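Long-range contacts in transcriptional activator PlcR protein (Bacillus thuringiensis, PDB 3U3W), which activates transcription of virulence genes as a quorum-sensing regulator, binding DNA in complex with the signal peptide PapR: residues 78-82 with 97-101; 138-142 with 154-158. All blocks are in the same frame, centred on the assembly; numbering follows the deposited sequence.

Contact 1: residues 78-82 with 97-101; sequences FKDQV and KVWNE
Phe78 of helix 72-87 reaches across to Lys97, Val98 and Glu101 of helix 91-102, two consecutive helices forming an antiparallel hairpin of the tetratricopeptide-like (TPR) regulatory domain. The axes of the two short segments run 153° apart in direction and approach to 11.8 Å, a wide spacing that the Phe78 ring bridges. With CG anti to the backbone N (chi1 -170°), the ring is carried out to the facing helix, where side chains close on it from both faces. Over one, CE of Lys97 sits 3.8 Å from the centroid of the Phe78 ring, a CH-pi contact offset toward the rim. The opposite face receives CG of Glu101, 4.3 Å from the Phe78 ring centroid, while the backbone of Val98 lies at the edge. OE1 of Glu101 also stands over that face and is paired with Lys104, whereas OE2 is paired with Arg74. Val82 and Val98 continue the apolar layer, their CG2 methyls 3.9 Å apart, and helix 109-125 closes it from beyond with Leu115 against Phe78 and Tyr119 against Val98.

Looser is the exposed Gln81, which buries little. Lys97 runs extended until its last torsion, where a bend brings NZ of Lys97 against the ring rim, 3.1 Å from Phe78 CE1. The same NZ donates a 3.2 Å hydrogen bond to OE1 of Gln81, poorly directed because the donor stands above the carbonyl plane, 50° out of it and off any lone pair.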
# COMPACT_ATOMS: atom_id res chain seq x y z
N PHE A 78 -13.67 -2.79 -10.02
CA PHE A 78 -13.56 -2.48 -11.43
C PHE A 78 -12.23 -1.77 -11.66
O PHE A 78 -11.42 -2.18 -12.49
CB PHE A 78 -14.73 -1.60 -11.85
CG PHE A 78 -14.85 -1.41 -13.34
CD1 PHE A 78 -15.46 -2.37 -14.12
CD2 PHE A 78 -14.36 -0.26 -13.95
CE1 PHE A 78 -15.58 -2.20 -15.49
CE2 PHE A 78 -14.48 -0.08 -15.31
CZ PHE A 78 -15.09 -1.05 -16.09
N LYS A 79 -12.01 -0.70 -10.90
CA LYS A 79 -10.77 0.07 -10.93
C LYS A 79 -9.50 -0.80 -10.77
O LYS A 79 -8.53 -0.65 -11.51
CB LYS A 79 -10.84 1.15 -9.86
CG LYS A 79 -9.78 2.19 -9.98
CD LYS A 79 -9.94 3.29 -8.96
CE LYS A 79 -8.74 4.22 -9.00
NZ LYS A 79 -8.69 5.14 -7.83
N ASP A 80 -9.52 -1.72 -9.80
CA ASP A 80 -8.39 -2.62 -9.59
C ASP A 80 -8.18 -3.58 -10.75
O ASP A 80 -7.06 -4.00 -11.02
CB ASP A 80 -8.56 -3.43 -8.30
CG ASP A 80 -8.44 -2.57 -7.05
OD1 ASP A 80 -7.89 -1.44 -7.13
OD2 ASP A 80 -8.90 -3.04 -5.97
N GLN A 81 -9.27 -3.95 -11.42
CA GLN A 81 -9.21 -4.85 -12.57
C GLN A 81 -8.51 -4.14 -13.73
O GLN A 81 -7.53 -4.65 -14.30
CB GLN A 81 -10.61 -5.29 -12.98
CG GLN A 81 -10.91 -6.74 -12.67
CD GLN A 81 -12.39 -7.02 -12.39
OE1 GLN A 81 -13.25 -6.15 -12.55
NE2 GLN A 81 -12.68 -8.25 -11.95
N VAL A 82 -9.02 -2.96 -14.05
CA VAL A 82 -8.48 -2.15 -15.12
C VAL A 82 -6.98 -1.93 -14.87
O VAL A 82 -6.15 -2.14 -15.76
CB VAL A 82 -9.26 -0.81 -15.22
CG1 VAL A 82 -8.54 0.17 -16.14
CG2 VAL A 82 -10.68 -1.07 -15.68
N LYS A 97 -13.84 -3.40 -21.88
CA LYS A 97 -14.35 -3.39 -20.51
C LYS A 97 -14.80 -1.99 -20.10
O LYS A 97 -15.92 -1.79 -19.61
CB LYS A 97 -13.28 -3.92 -19.55
CG LYS A 97 -13.59 -3.72 -18.07
CD LYS A 97 -12.51 -4.32 -17.18
CE LYS A 97 -12.88 -4.21 -15.71
NZ LYS A 97 -14.13 -4.97 -15.40
N VAL A 98 -13.95 -1.01 -20.34
CA VAL A 98 -14.23 0.36 -19.95
C VAL A 98 -15.32 1.02 -20.81
O VAL A 98 -16.12 1.83 -20.32
CB VAL A 98 -12.94 1.20 -20.00
CG1 VAL A 98 -13.25 2.68 -20.08
CG2 VAL A 98 -12.08 0.87 -18.79
N TRP A 99 -15.34 0.68 -22.10
CA TRP A 99 -16.39 1.19 -22.98
C TRP A 99 -17.78 0.75 -22.50
O TRP A 99 -18.71 1.56 -22.45
CB TRP A 99 -16.17 0.79 -24.44
CG TRP A 99 -17.31 1.19 -25.28
CD1 TRP A 99 -18.26 0.38 -25.84
CD2 TRP A 99 -17.70 2.54 -25.60
NE1 TRP A 99 -19.20 1.13 -26.51
CE2 TRP A 99 -18.88 2.46 -26.39
CE3 TRP A 99 -17.16 3.80 -25.33
CZ2 TRP A 99 -19.53 3.59 -26.89
CZ3 TRP A 99 -17.81 4.93 -25.83
CH2 TRP A 99 -18.98 4.82 -26.60
N ASN A 100 -17.91 -0.52 -22.13
CA ASN A 100 -19.18 -1.02 -21.58
C ASN A 100 -19.64 -0.26 -20.36
O ASN A 100 -20.80 0.13 -20.27
CB ASN A 100 -19.10 -2.52 -21.29
CG ASN A 100 -19.17 -3.36 -22.55
OD1 ASN A 100 -19.70 -2.91 -23.57
ND2 ASN A 100 -18.62 -4.57 -22.51
N GLU A 101 -18.72 -0.03 -19.43
CA GLU A 101 -19.03 0.74 -18.25
C GLU A 101 -19.40 2.17 -18.60
O GLU A 101 -20.28 2.78 -17.98
CB GLU A 101 -17.84 0.71 -17.29
CG GLU A 101 -18.15 1.33 -15.94
CD GLU A 101 -19.14 0.49 -15.14
OE1 GLU A 101 -19.12 -0.75 -15.30
OE2 GLU A 101 -19.94 1.08 -14.36

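Contact 2: residues 138-142 with 154-158; sequences LKKLL and NLYIE
Beside the flat amide of Asn154, CD2 of Leu142 rests on the backbone O of Asn154 at 3.7 Å. The amide oxygen is farther off, OD1 of Asn154 lying 4.1 Å from CD2 of Leu142, and it accepts a 2.8 Å hydrogen bond from a water. That water also donates to the backbone O of Leu141, linking the two helices through solvent, although other acceptors in reach compete for its protons. Gln113 of helix 109-125 packs on Asn154 as well. In the other flat group, the carboxylate of Glu158, OE2 is hydrogen-bonded to NE2 of Gln184 on helix 171-187, while the aliphatic CG of Glu158 touches Leu142, 3.8 Å from CD1.

The rest of the contact is mostly apolar. Helices 131-143 and 153-167 pack as neighbouring antiparallel helices of the TPR-like superhelical domain; the axes of the two short segments approach to 9.8 Å and cross at -157°. Ile157 and Leu142 bury most of the surface, their side chains running alongside each other in opposite senses. CG2 of Ile157, anti to the backbone N, projects between Leu138 and Leu142 and comes within 3.5 Å of Leu142 CD2. On the other side the nearest Leu138 atom to this CG2 is the backbone O of Leu138, at 3.7 Å. The CG1-CD1 arm of Ile157 takes a separate course, with CD1 at 4.2 Å from CB of Leu141, and Trp117 of helix 109-125 packs against both Ile157 and Leu141.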
# COMPACT_ATOMS: atom_id res chain seq x y z
N LEU A 138 -6.90 14.08 -22.90
CA LEU A 138 -6.33 13.98 -21.57
C LEU A 138 -6.21 15.34 -20.88
O LEU A 138 -6.59 15.49 -19.73
CB LEU A 138 -4.98 13.28 -21.62
CG LEU A 138 -5.17 11.80 -21.92
CD1 LEU A 138 -3.83 11.09 -22.00
CD2 LEU A 138 -6.04 11.21 -20.84
N LYS A 139 -5.69 16.34 -21.60
CA LYS A 139 -5.59 17.69 -21.05
C LYS A 139 -6.95 18.24 -20.62
O LYS A 139 -7.03 19.03 -19.68
CB LYS A 139 -4.89 18.64 -22.03
CG LYS A 139 -3.37 18.46 -22.04
CD LYS A 139 -2.68 19.36 -23.05
CE LYS A 139 -1.19 19.45 -22.72
NZ LYS A 139 -0.37 20.08 -23.78
N LYS A 140 -8.00 17.80 -21.28
CA LYS A 140 -9.35 18.28 -20.98
C LYS A 140 -9.86 17.70 -19.67
O LYS A 140 -10.54 18.37 -18.91
CB LYS A 140 -10.30 18.00 -22.15
CG LYS A 140 -10.28 19.09 -23.23
CD LYS A 140 -10.97 18.66 -24.54
CE LYS A 140 -12.33 18.00 -24.29
NZ LYS A 140 -13.00 17.58 -25.57
N LEU A 141 -9.52 16.44 -19.41
CA LEU A 141 -9.78 15.84 -18.10
C LEU A 141 -9.08 16.64 -17.01
O LEU A 141 -9.64 16.87 -15.95
CB LEU A 141 -9.32 14.38 -18.07
CG LEU A 141 -9.88 13.43 -19.12
CD1 LEU A 141 -9.38 11.99 -18.92
CD2 LEU A 141 -11.40 13.49 -19.13
N LEU A 142 -7.84 17.07 -17.26
CA LEU A 142 -7.13 17.90 -16.28
C LEU A 142 -7.86 19.20 -16.06
O LEU A 142 -8.01 19.65 -14.93
CB LEU A 142 -5.71 18.23 -16.73
CG LEU A 142 -4.77 17.05 -16.93
CD1 LEU A 142 -3.37 17.56 -17.15
CD2 LEU A 142 -4.83 16.08 -15.74
N ASN A 154 -5.10 13.04 -11.22
CA ASN A 154 -4.52 14.02 -12.14
C ASN A 154 -3.05 13.76 -12.47
O ASN A 154 -2.62 13.97 -13.61
CB ASN A 154 -4.68 15.45 -11.61
CG ASN A 154 -6.11 15.89 -11.57
OD1 ASN A 154 -6.95 15.37 -12.29
ND2 ASN A 154 -6.40 16.86 -10.71
N LEU A 155 -2.27 13.34 -11.47
CA LEU A 155 -0.87 13.02 -11.70
C LEU A 155 -0.75 11.81 -12.62
O LEU A 155 0.10 11.78 -13.51
CB LEU A 155 -0.11 12.82 -10.38
CG LEU A 155 -0.06 14.08 -9.50
CD1 LEU A 155 0.77 13.87 -8.26
CD2 LEU A 155 0.47 15.27 -10.28
N TYR A 156 -1.63 10.84 -12.45
CA TYR A 156 -1.64 9.67 -13.32
C TYR A 156 -1.93 10.06 -14.78
O TYR A 156 -1.32 9.54 -15.72
CB TYR A 156 -2.67 8.66 -12.85
CG TYR A 156 -2.47 8.15 -11.44
CD1 TYR A 156 -1.23 8.17 -10.83
CD2 TYR A 156 -3.55 7.62 -10.72
CE1 TYR A 156 -1.05 7.69 -9.53
CE2 TYR A 156 -3.39 7.15 -9.43
CZ TYR A 156 -2.14 7.18 -8.84
OH TYR A 156 -1.96 6.71 -7.56
N ILE A 157 -2.85 11.00 -14.96
CA ILE A 157 -3.17 11.53 -16.28
C ILE A 157 -1.97 12.32 -16.88
O ILE A 157 -1.64 12.16 -18.06
CB ILE A 157 -4.49 12.36 -16.22
CG1 ILE A 157 -5.66 11.43 -15.89
CG2 ILE A 157 -4.75 13.07 -17.56
CD1 ILE A 157 -6.94 12.15 -15.49
N GLU A 158 -1.31 13.12 -16.05
CA GLU A 158 -0.10 13.80 -16.50
C GLU A 158 1.00 12.83 -16.92
O GLU A 158 1.75 13.11 -17.87
CB GLU A 158 0.41 14.77 -15.44
CG GLU A 158 -0.45 16.02 -15.34
CD GLU A 158 -0.18 16.82 -14.08
OE1 GLU A 158 -1.14 17.33 -13.47
OE2 GLU A 158 1.00 16.92 -13.70
O HOH W 1 -9.01 17.06 -13.19

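Contacts 1 and 2 follow one another along the chain, contact 1 being complete before contact 2 begins, and both lie in the TPR-type C-terminal domain characteristic of the RNPP family. Their centres are 18 Å apart and their nearest atoms about 6 Å apart, so they do not touch directly. Helix 109-125 connects them: it meets Phe78, Val82 and Val98 in contact 1 and Leu141, Asn154 and Ile157 in contact 2. Asp150, in a salt bridge with Lys79 and touched by Tyr156, joins residues of segments 78-82 and 154-158 that take no part in either interface. Neither contact reaches the DNA, whose nearest atoms are about 27 Å from contact 1 and 29 Å from contact 2.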